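Local coordinates for protein response regulator aspartate phosphatase H (Bacillus subtilis, PDB 3Q15) that dephosphorylates the sporulation phosphotransferase Spo0F and also acts on the response regulator ComA, helping to separate competence from sporulation in time, at residues S178-F186 with N217-N227. Sequence-based numbering, arbitrary orientation.
Sequences SIRTIQSLF and NDRFIAISLLN. With SO4 (sulfate ion), chain F.
F186 and F220 interlock reciprocally between helices 178-194 and 218-235, a compact example of knobs-into-holes packing. The ring of F220 enters a hole formed by I179, I182, Q183 and F186, while F186 enters one formed by F220, I223, S224 and N227. The short segments run nearly parallel, 14° apart, but their axes come no nearer than 11.8 Å, so large side chains have to bridge the gap.

Apolar contacts gather on one side and at the edge of F220. The CD1 methyl of I179 lies 3.7 Å from F220 CE2. I182 CG2, turned toward F220 by a chi1 of -67° that sets it anti to the backbone N, comes obliquely from the same side as I179, at the CD1 end of the ring across from CE2. F186 brings CE2 to the edge of F220, 4.0 Å from CD1, and the same CE2 touches I223 CG2 at 3.5 Å.

Polar groups frame the F186 ring. N227 places ND2 over the centre of one face, 3.3 Å above the plane, with its amide almost perpendicular to the ring (84°). The opposite face has I182 O near its rim. S224 OG lies in the ring plane, 3.3 Å from F186 CZ.

Further hydrogen bonds lie within each segment. N217 caps helix 218-235, its OD1 accepting from F220 N in a nearly straight bond, while its ND2 approaches I179 CD1. R180, turned away from the contact, donates through NH1 to Q183 OE1 and grips a sulfate, probably from the crystallisation liquor, through NH1 and NH2; E142 forms a salt bridge with the same guanidinium.

Between these two helices in sequence, helix 198-214 packs its L211 on I182 and A208 on F186. Helix 157-172 touches S184, and helix 238-255 meets A222, L225 and L226, continuing the superhelical stack of this TPR domain.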
ATOM      1  N   SER A 178     -22.395   0.142  14.884  1.00 56.54           N
ATOM      2  CA  SER A 178     -21.533   0.651  15.949  1.00 55.72           C
ATOM      3  C   SER A 178     -20.348  -0.270  16.220  1.00 56.10           C
ATOM      4  O   SER A 178     -19.231   0.194  16.449  1.00 54.33           O
ATOM      5  CB  SER A 178     -22.336   0.876  17.235  1.00 58.45           C
ATOM      6  OG  SER A 178     -23.016  -0.303  17.631  1.00 61.64           O
ATOM      7  N   ILE A 179     -20.594  -1.575  16.194  1.00 57.89           N
ATOM      8  CA  ILE A 179     -19.532  -2.554  16.407  1.00 54.39           C
ATOM      9  C   ILE A 179     -18.371  -2.341  15.433  1.00 52.50           C
ATOM     10  O   ILE A 179     -17.213  -2.246  15.844  1.00 49.32           O
ATOM     11  CB  ILE A 179     -20.058  -3.998  16.278  1.00 57.21           C
ATOM     12  CG1 ILE A 179     -21.065  -4.299  17.391  1.00 59.77           C
ATOM     13  CG2 ILE A 179     -18.908  -4.994  16.312  1.00 55.51           C
ATOM     14  CD1 ILE A 179     -20.526  -4.050  18.787  1.00 59.41           C
ATOM     15  N   ARG A 180     -18.684  -2.275  14.142  1.00 54.46           N
ATOM     16  CA  ARG A 180     -17.663  -2.044  13.124  1.00 50.75           C
ATOM     17  C   ARG A 180     -16.978  -0.700  13.329  1.00 45.95           C
ATOM     18  O   ARG A 180     -15.805  -0.539  12.997  1.00 46.73           O
ATOM     19  CB  ARG A 180     -18.262  -2.112  11.715  1.00 49.84           C
ATOM     20  CG  ARG A 180     -18.336  -3.517  11.127  1.00 49.36           C
ATOM     21  CD  ARG A 180     -16.948  -4.068  10.834  1.00 50.17           C
ATOM     22  NE  ARG A 180     -17.000  -5.291  10.037  1.00 52.80           N
ATOM     23  CZ  ARG A 180     -16.472  -6.456  10.404  1.00 53.26           C
ATOM     24  NH1 ARG A 180     -15.838  -6.569  11.564  1.00 50.80           N
ATOM     25  NH2 ARG A 180     -16.571  -7.508   9.604  1.00 52.03           N
ATOM     26  N   THR A 181     -17.719   0.259  13.874  1.00 46.43           N
ATOM     27  CA  THR A 181     -17.193   1.596  14.127  1.00 46.36           C
ATOM     28  C   THR A 181     -16.144   1.542  15.223  1.00 45.45           C
ATOM     29  O   THR A 181     -15.088   2.155  15.117  1.00 47.08           O
ATOM     30  CB  THR A 181     -18.323   2.568  14.543  1.00 51.22           C
ATOM     31  OG1 THR A 181     -19.264   2.692  13.471  1.00 49.80           O
ATOM     32  CG2 THR A 181     -17.765   3.943  14.871  1.00 52.30           C
ATOM     33  N   ILE A 182     -16.446   0.797  16.280  1.00 46.47           N
ATOM     34  CA  ILE A 182     -15.512   0.620  17.381  1.00 46.75           C
ATOM     35  C   ILE A 182     -14.265  -0.113  16.903  1.00 49.08           C
ATOM     36  O   ILE A 182     -13.142   0.307  17.187  1.00 45.87           O
ATOM     37  CB  ILE A 182     -16.159  -0.148  18.542  1.00 48.89           C
ATOM     38  CG1 ILE A 182     -17.271   0.698  19.175  1.00 50.74           C
ATOM     39  CG2 ILE A 182     -15.112  -0.523  19.576  1.00 50.33           C
ATOM     40  CD1 ILE A 182     -18.076  -0.024  20.226  1.00 49.22           C
ATOM     41  N   GLN A 183     -14.471  -1.202  16.165  1.00 50.12           N
ATOM     42  CA  GLN A 183     -13.361  -1.973  15.609  1.00 48.10           C
ATOM     43  C   GLN A 183     -12.516  -1.106  14.683  1.00 46.58           C
ATOM     44  O   GLN A 183     -11.298  -1.250  14.632  1.00 49.62           O
ATOM     45  CB  GLN A 183     -13.874  -3.201  14.849  1.00 46.45           C
ATOM     46  CG  GLN A 183     -14.556  -4.243  15.718  1.00 45.77           C
ATOM     47  CD  GLN A 183     -15.325  -5.271  14.905  1.00 48.69           C
ATOM     48  OE1 GLN A 183     -16.001  -4.935  13.929  1.00 48.03           O
ATOM     49  NE2 GLN A 183     -15.221  -6.533  15.301  1.00 49.39           N
ATOM     50  N   SER A 184     -13.169  -0.207  13.952  1.00 45.07           N
ATOM     51  CA  SER A 184     -12.459   0.690  13.042  1.00 43.03           C
ATOM     52  C   SER A 184     -11.619   1.695  13.818  1.00 44.95           C
ATOM     53  O   SER A 184     -10.517   2.055  13.398  1.00 45.41           O
ATOM     54  CB  SER A 184     -13.433   1.409  12.110  1.00 40.71           C
ATOM     55  OG  SER A 184     -14.046   0.494  11.219  1.00 41.95           O
ATOM     56  N   LEU A 185     -12.140   2.139  14.954  1.00 44.35           N
ATOM     57  CA  LEU A 185     -11.405   3.047  15.821  1.00 45.04           C
ATOM     58  C   LEU A 185     -10.179   2.356  16.406  1.00 42.23           C
ATOM     59  O   LEU A 185      -9.102   2.950  16.485  1.00 41.65           O
ATOM     60  CB  LEU A 185     -12.313   3.582  16.935  1.00 40.45           C
ATOM     61  CG  LEU A 185     -13.465   4.470  16.453  1.00 42.87           C
ATOM     62  CD1 LEU A 185     -14.479   4.730  17.563  1.00 46.47           C
ATOM     63  CD2 LEU A 185     -12.932   5.782  15.892  1.00 42.37           C
ATOM     64  N   PHE A 186     -10.345   1.100  16.816  1.00 39.22           N
ATOM     65  CA  PHE A 186      -9.216   0.309  17.308  1.00 44.99           C
ATOM     66  C   PHE A 186      -8.129   0.176  16.245  1.00 42.35           C
ATOM     67  O   PHE A 186      -6.939   0.289  16.541  1.00 38.93           O
ATOM     68  CB  PHE A 186      -9.670  -1.081  17.772  1.00 43.30           C
ATOM     69  CG  PHE A 186     -10.465  -1.064  19.047  1.00 42.93           C
ATOM     70  CD1 PHE A 186     -10.532   0.083  19.823  1.00 43.77           C
ATOM     71  CD2 PHE A 186     -11.144  -2.194  19.471  1.00 44.44           C
ATOM     72  CE1 PHE A 186     -11.265   0.105  20.998  1.00 43.24           C
ATOM     73  CE2 PHE A 186     -11.877  -2.179  20.646  1.00 50.01           C
ATOM     74  CZ  PHE A 186     -11.937  -1.025  21.410  1.00 49.33           C
ATOM     75  N   ASN A 217     -22.160  -2.435  25.580  1.00 60.26           N
ATOM     76  CA  ASN A 217     -21.423  -3.654  25.266  1.00 59.94           C
ATOM     77  C   ASN A 217     -20.234  -3.808  26.207  1.00 56.70           C
ATOM     78  O   ASN A 217     -19.226  -3.121  26.059  1.00 51.74           O
ATOM     79  CB  ASN A 217     -20.963  -3.646  23.806  1.00 59.67           C
ATOM     80  CG  ASN A 217     -20.344  -4.965  23.381  1.00 60.86           C
ATOM     81  OD1 ASN A 217     -19.428  -5.473  24.027  1.00 61.00           O
ATOM     82  ND2 ASN A 217     -20.852  -5.533  22.290  1.00 59.14           N
ATOM     83  N   ASP A 218     -20.361  -4.708  27.176  1.00 59.72           N
ATOM     84  CA  ASP A 218     -19.350  -4.863  28.219  1.00 62.04           C
ATOM     85  C   ASP A 218     -17.977  -5.260  27.678  1.00 60.88           C
ATOM     86  O   ASP A 218     -16.958  -4.696  28.080  1.00 58.37           O
ATOM     87  CB  ASP A 218     -19.812  -5.877  29.266  1.00 65.59           C
ATOM     88  CG  ASP A 218     -21.070  -5.433  29.985  1.00 68.64           C
ATOM     89  OD1 ASP A 218     -21.949  -6.289  30.220  1.00 72.49           O
ATOM     90  OD2 ASP A 218     -21.179  -4.232  30.316  1.00 67.79           O
ATOM     91  N   ARG A 219     -17.944  -6.229  26.771  1.00 61.28           N
ATOM     92  CA  ARG A 219     -16.669  -6.667  26.220  1.00 61.67           C
ATOM     93  C   ARG A 219     -15.902  -5.487  25.630  1.00 58.71           C
ATOM     94  O   ARG A 219     -14.727  -5.291  25.937  1.00 58.44           O
ATOM     95  CB  ARG A 219     -16.859  -7.767  25.174  1.00 63.49           C
ATOM     96  CG  ARG A 219     -15.567  -8.159  24.464  1.00 65.36           C
ATOM     97  CD  ARG A 219     -15.713  -9.479  23.725  1.00 69.18           C
ATOM     98  NE  ARG A 219     -15.980 -10.578  24.648  1.00 73.90           N
ATOM     99  CZ  ARG A 219     -15.038 -11.293  25.254  1.00 75.37           C
ATOM    100  NH1 ARG A 219     -13.755 -11.031  25.033  1.00 74.29           N
ATOM    101  NH2 ARG A 219     -15.378 -12.272  26.082  1.00 75.87           N
ATOM    102  N   PHE A 220     -16.571  -4.697  24.796  1.00 54.73           N
ATOM    103  CA  PHE A 220     -15.918  -3.565  24.145  1.00 53.15           C
ATOM    104  C   PHE A 220     -15.646  -2.405  25.098  1.00 52.17           C
ATOM    105  O   PHE A 220     -14.799  -1.556  24.824  1.00 48.86           O
ATOM    106  CB  PHE A 220     -16.715  -3.097  22.930  1.00 54.10           C
ATOM    107  CG  PHE A 220     -16.551  -3.979  21.731  1.00 58.07           C
ATOM    108  CD1 PHE A 220     -15.331  -4.060  21.078  1.00 56.65           C
ATOM    109  CD2 PHE A 220     -17.613  -4.733  21.257  1.00 62.65           C
ATOM    110  CE1 PHE A 220     -15.173  -4.878  19.974  1.00 59.17           C
ATOM    111  CE2 PHE A 220     -17.463  -5.550  20.153  1.00 63.72           C
ATOM    112  CZ  PHE A 220     -16.243  -5.624  19.510  1.00 61.65           C
ATOM    113  N   ILE A 221     -16.366  -2.370  26.212  1.00 53.71           N
ATOM    114  CA  ILE A 221     -16.075  -1.404  27.261  1.00 53.37           C
ATOM    115  C   ILE A 221     -14.762  -1.788  27.936  1.00 52.26           C
ATOM    116  O   ILE A 221     -13.887  -0.950  28.147  1.00 54.70           O
ATOM    117  CB  ILE A 221     -17.204  -1.334  28.314  1.00 51.58           C
ATOM    118  CG1 ILE A 221     -18.471  -0.735  27.700  1.00 51.63           C
ATOM    119  CG2 ILE A 221     -16.768  -0.504  29.509  1.00 47.69           C
ATOM    120  CD1 ILE A 221     -19.638  -0.644  28.663  1.00 49.47           C
ATOM    121  N   ALA A 222     -14.633  -3.069  28.259  1.00 52.07           N
ATOM    122  CA  ALA A 222     -13.416  -3.588  28.870  1.00 52.84           C
ATOM    123  C   ALA A 222     -12.222  -3.449  27.931  1.00 50.27           C
ATOM    124  O   ALA A 222     -11.140  -3.031  28.345  1.00 49.71           O
ATOM    125  CB  ALA A 222     -13.611  -5.040  29.266  1.00 56.30           C
ATOM    126  N   ILE A 223     -12.420  -3.803  26.665  1.00 50.12           N
ATOM    127  CA  ILE A 223     -11.343  -3.734  25.683  1.00 48.33           C
ATOM    128  C   ILE A 223     -10.903  -2.296  25.443  1.00 46.86           C
ATOM    129  O   ILE A 223      -9.708  -2.011  25.364  1.00 48.49           O
ATOM    130  CB  ILE A 223     -11.744  -4.379  24.340  1.00 51.71           C
ATOM    131  CG1 ILE A 223     -11.991  -5.878  24.522  1.00 53.00           C
ATOM    132  CG2 ILE A 223     -10.660  -4.153  23.302  1.00 52.76           C
ATOM    133  CD1 ILE A 223     -12.516  -6.570  23.279  1.00 52.78           C
ATOM    134  N   SER A 224     -11.874  -1.392  25.330  1.00 44.92           N
ATOM    135  CA  SER A 224     -11.583   0.028  25.142  1.00 46.65           C
ATOM    136  C   SER A 224     -10.758   0.579  26.298  1.00 44.64           C
ATOM    137  O   SER A 224      -9.797   1.324  26.090  1.00 40.23           O
ATOM    138  CB  SER A 224     -12.877   0.836  25.007  1.00 47.90           C
ATOM    139  OG  SER A 224     -13.621   0.422  23.870  1.00 48.08           O
ATOM    140  N   LEU A 225     -11.149   0.213  27.515  1.00 46.53           N
ATOM    141  CA  LEU A 225     -10.463   0.672  28.716  1.00 46.88           C
ATOM    142  C   LEU A 225      -9.043   0.119  28.761  1.00 48.06           C
ATOM    143  O   LEU A 225      -8.106   0.812  29.157  1.00 47.41           O
ATOM    144  CB  LEU A 225     -11.241   0.247  29.962  1.00 48.32           C
ATOM    145  CG  LEU A 225     -12.562   0.974  30.230  1.00 48.64           C
ATOM    146  CD1 LEU A 225     -13.361   0.264  31.314  1.00 50.21           C
ATOM    147  CD2 LEU A 225     -12.306   2.426  30.620  1.00 47.50           C
ATOM    148  N   LEU A 226      -8.894  -1.135  28.349  1.00 48.01           N
ATOM    149  CA  LEU A 226      -7.584  -1.766  28.262  1.00 47.41           C
ATOM    150  C   LEU A 226      -6.709  -1.050  27.239  1.00 44.70           C
ATOM    151  O   LEU A 226      -5.539  -0.766  27.495  1.00 42.99           O
ATOM    152  CB  LEU A 226      -7.734  -3.237  27.879  1.00 48.32           C
ATOM    153  CG  LEU A 226      -6.444  -4.004  27.594  1.00 50.78           C
ATOM    154  CD1 LEU A 226      -5.510  -3.952  28.792  1.00 52.03           C
ATOM    155  CD2 LEU A 226      -6.771  -5.438  27.231  1.00 49.21           C
ATOM    156  N   ASN A 227      -7.286  -0.761  26.079  1.00 43.13           N
ATOM    157  CA  ASN A 227      -6.569  -0.060  25.024  1.00 42.57           C
ATOM    158  C   ASN A 227      -6.133   1.334  25.457  1.00 41.23           C
ATOM    159  O   ASN A 227      -5.021   1.766  25.157  1.00 40.22           O
ATOM    160  CB  ASN A 227      -7.413  -0.002  23.747  1.00 46.15           C
ATOM    161  CG  ASN A 227      -7.528  -1.356  23.068  1.00 47.77           C
ATOM    162  OD1 ASN A 227      -6.781  -2.277  23.386  1.00 46.17           O
ATOM    163  ND2 ASN A 227      -8.454  -1.476  22.127  1.00 49.82           N
TER
HETATM  164  S   SO4 F 378     -15.204 -10.195  11.895  1.00103.43           S
HETATM  165  O1  SO4 F 378     -16.152  -9.437  12.707  1.00103.54           O
HETATM  166  O2  SO4 F 378     -15.062 -11.539  12.446  1.00104.53           O
HETATM  167  O3  SO4 F 378     -15.690 -10.282  10.520  1.00101.81           O
HETATM  168  O4  SO4 F 378     -13.908  -9.522  11.915  1.00102.51           O